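Local coordinates for protein sensor-type histidine kinase PrrB (Mycobacterium tuberculosis, PDB 1YSR) that uses ATP, bound by this C-terminal domain, to phosphorylate a histidine, and probably acts as the sensor kinase of the PrrB/PrrA two-component system, at residues Asp9-Asp15 with Leu32-Thr37. Sequence-based numbering, arbitrary orientation.
Sequences DITDLLD and LVPSPT
Thr11 sets its OG1 beside its own backbone N and opposite the carbonyl carbon (chi1 -53°), which aims the hydroxyl at Pro36 and leaves CG2 turned to Ser35 and Leu32. Thr11 OG1 donates to Pro36 O at 2.8 Å. It approaches in the carbonyl plane on a lone pair, with a C=O...donor angle of 132°. Thr11 OG1 is also hydrogen-bonded to Cys38 N, so this buried hydroxyl ties together two neighbouring peptide groups of the loop.

In Leu32, CG lies anti to the backbone N, and the two methyls divide: Leu32 CD1 meets Leu14 CB at 3.9 Å, while Leu32 CD2 rests 3.5 Å from Thr11 O and touches Asp15 CB. Thr11 CG2 is 4.0 Å from Leu32 CD2. Leu32 crosses the side chains of Thr11, Leu14 and Asp15 roughly at right angles.

Asp9 is the N-cap. Asp9 OD1 accepts from Asp12 N at 2.9 Å, from above the carboxylate plane. The N-H...O angle is 165°. Asp9 OD2 accepts from a water that lies 2.7 Å from Thr37 OG1. Thr37 CG2 lies 3.6 Å from Asp9 OD2, the side chains crossing nearly perpendicularly.

In this GHKL (Bergerat-type) ATPase fold, helix 10-24 packs on the mixed sheet that includes strand 29-32. The doubly bonded Thr11 hydroxyl and the water-linked Asp9 cap fix the first helical turn against the loop, and Leu32 adds methyl packing.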
loop_
_atom_site.group_PDB
_atom_site.type_symbol
_atom_site.label_atom_id
_atom_site.label_comp_id
_atom_site.label_asym_id
_atom_site.label_seq_id
_atom_site.Cartn_x
_atom_site.Cartn_y
_atom_site.Cartn_z
ATOM N N ASP A 9 -3.365 4.603 1.863
ATOM C CA ASP A 9 -2.839 5.885 2.350
ATOM C C ASP A 9 -1.779 6.330 1.369
ATOM O O ASP A 9 -0.680 5.801 1.396
ATOM C CB ASP A 9 -2.225 5.700 3.745
ATOM C CG ASP A 9 -1.636 7.003 4.311
ATOM O OD1 ASP A 9 -1.296 7.941 3.545
ATOM O OD2 ASP A 9 -1.434 7.039 5.539
ATOM N N ILE A 10 -2.152 7.234 0.473
ATOM C CA ILE A 10 -1.271 7.669 -0.626
ATOM C C ILE A 10 -0.020 8.320 -0.078
ATOM O O ILE A 10 1.127 8.206 -0.619
ATOM C CB ILE A 10 -2.028 8.728 -1.538
ATOM C CG1 ILE A 10 -3.163 8.046 -2.307
ATOM C CG2 ILE A 10 -1.064 9.415 -2.495
ATOM C CD1 ILE A 10 -2.695 6.775 -3.117
ATOM N N THR A 11 -0.236 9.057 1.017
ATOM C CA THR A 11 0.841 9.778 1.648
ATOM C C THR A 11 1.913 8.842 2.202
ATOM O O THR A 11 3.122 9.043 1.950
ATOM C CB THR A 11 0.237 10.756 2.705
ATOM O OG1 THR A 11 -0.771 11.553 2.060
ATOM C CG2 THR A 11 1.331 11.643 3.237
ATOM N N ASP A 12 1.508 7.791 2.909
ATOM C CA ASP A 12 2.436 6.800 3.418
ATOM C C ASP A 12 3.100 6.051 2.272
ATOM O O ASP A 12 4.283 5.723 2.344
ATOM C CB ASP A 12 1.669 5.802 4.332
ATOM C CG ASP A 12 2.576 4.765 4.990
ATOM O OD1 ASP A 12 3.492 5.141 5.733
ATOM O OD2 ASP A 12 2.388 3.567 4.734
ATOM N N LEU A 13 2.322 5.730 1.220
ATOM C CA LEU A 13 2.865 5.081 0.034
ATOM C C LEU A 13 4.050 5.893 -0.519
ATOM O O LEU A 13 5.101 5.345 -0.844
ATOM C CB LEU A 13 1.740 4.940 -1.035
ATOM C CG LEU A 13 2.103 4.070 -2.275
ATOM C CD1 LEU A 13 0.817 3.480 -2.861
ATOM C CD2 LEU A 13 2.703 4.982 -3.350
ATOM N N LEU A 14 3.844 7.182 -0.687
ATOM C CA LEU A 14 4.931 8.072 -1.167
ATOM C C LEU A 14 6.152 8.054 -0.230
ATOM O O LEU A 14 7.304 8.058 -0.678
ATOM C CB LEU A 14 4.403 9.494 -1.391
ATOM C CG LEU A 14 3.340 9.661 -2.516
ATOM C CD1 LEU A 14 2.822 11.126 -2.625
ATOM C CD2 LEU A 14 3.910 9.234 -3.858
ATOM N N ASP A 15 5.879 8.119 1.069
ATOM C CA ASP A 15 6.947 8.158 2.097
ATOM C C ASP A 15 7.773 6.883 1.944
ATOM O O ASP A 15 8.978 6.957 1.892
ATOM C CB ASP A 15 6.364 8.293 3.494
ATOM C CG ASP A 15 7.384 8.828 4.530
ATOM O OD1 ASP A 15 8.477 9.329 4.150
ATOM O OD2 ASP A 15 7.040 8.751 5.719
ATOM N N LEU A 32 9.573 12.638 0.473
ATOM C CA LEU A 32 8.225 13.135 0.490
ATOM C C LEU A 32 8.257 14.485 1.173
ATOM O O LEU A 32 8.614 14.569 2.394
ATOM C CB LEU A 32 7.375 12.217 1.356
ATOM C CG LEU A 32 5.967 12.749 1.651
ATOM C CD1 LEU A 32 5.192 12.896 0.329
ATOM C CD2 LEU A 32 5.235 11.803 2.585
ATOM N N VAL A 33 7.818 15.495 0.431
ATOM C CA VAL A 33 7.529 16.835 0.907
ATOM C C VAL A 33 6.352 16.847 1.900
ATOM O O VAL A 33 5.367 16.131 1.700
ATOM C CB VAL A 33 7.176 17.623 -0.364
ATOM C CG1 VAL A 33 5.989 18.551 -0.205
ATOM C CG2 VAL A 33 8.441 18.240 -1.014
ATOM N N PRO A 34 6.401 17.700 2.961
ATOM C CA PRO A 34 5.332 17.730 3.960
ATOM C C PRO A 34 3.953 17.727 3.306
ATOM O O PRO A 34 3.676 18.613 2.483
ATOM C CB PRO A 34 5.575 19.092 4.667
ATOM C CG PRO A 34 7.023 19.204 4.694
ATOM C CD PRO A 34 7.445 18.704 3.281
ATOM N N SER A 35 3.126 16.721 3.616
ATOM C CA SER A 35 1.841 16.552 2.925
ATOM C C SER A 35 0.775 16.079 3.918
ATOM O O SER A 35 1.082 15.310 4.788
ATOM C CB SER A 35 1.930 15.471 1.827
ATOM O OG SER A 35 2.800 15.768 0.727
ATOM N N PRO A 36 -0.496 16.472 3.706
ATOM C CA PRO A 36 -1.519 15.923 4.588
ATOM C C PRO A 36 -1.675 14.482 4.230
ATOM O O PRO A 36 -1.359 14.094 3.087
ATOM C CB PRO A 36 -2.779 16.654 4.163
ATOM C CG PRO A 36 -2.534 17.036 2.687
ATOM C CD PRO A 36 -1.051 17.356 2.670
ATOM N N THR A 37 -2.170 13.695 5.181
ATOM C CA THR A 37 -2.531 12.310 4.916
ATOM C C THR A 37 -3.731 12.207 4.014
ATOM O O THR A 37 -4.796 12.797 4.302
ATOM C CB THR A 37 -2.735 11.519 6.234
ATOM O OG1 THR A 37 -1.470 11.353 6.862
ATOM C CG2 THR A 37 -3.284 10.156 5.953
HETATM O O HOH W 1 0.048 9.156 6.431
#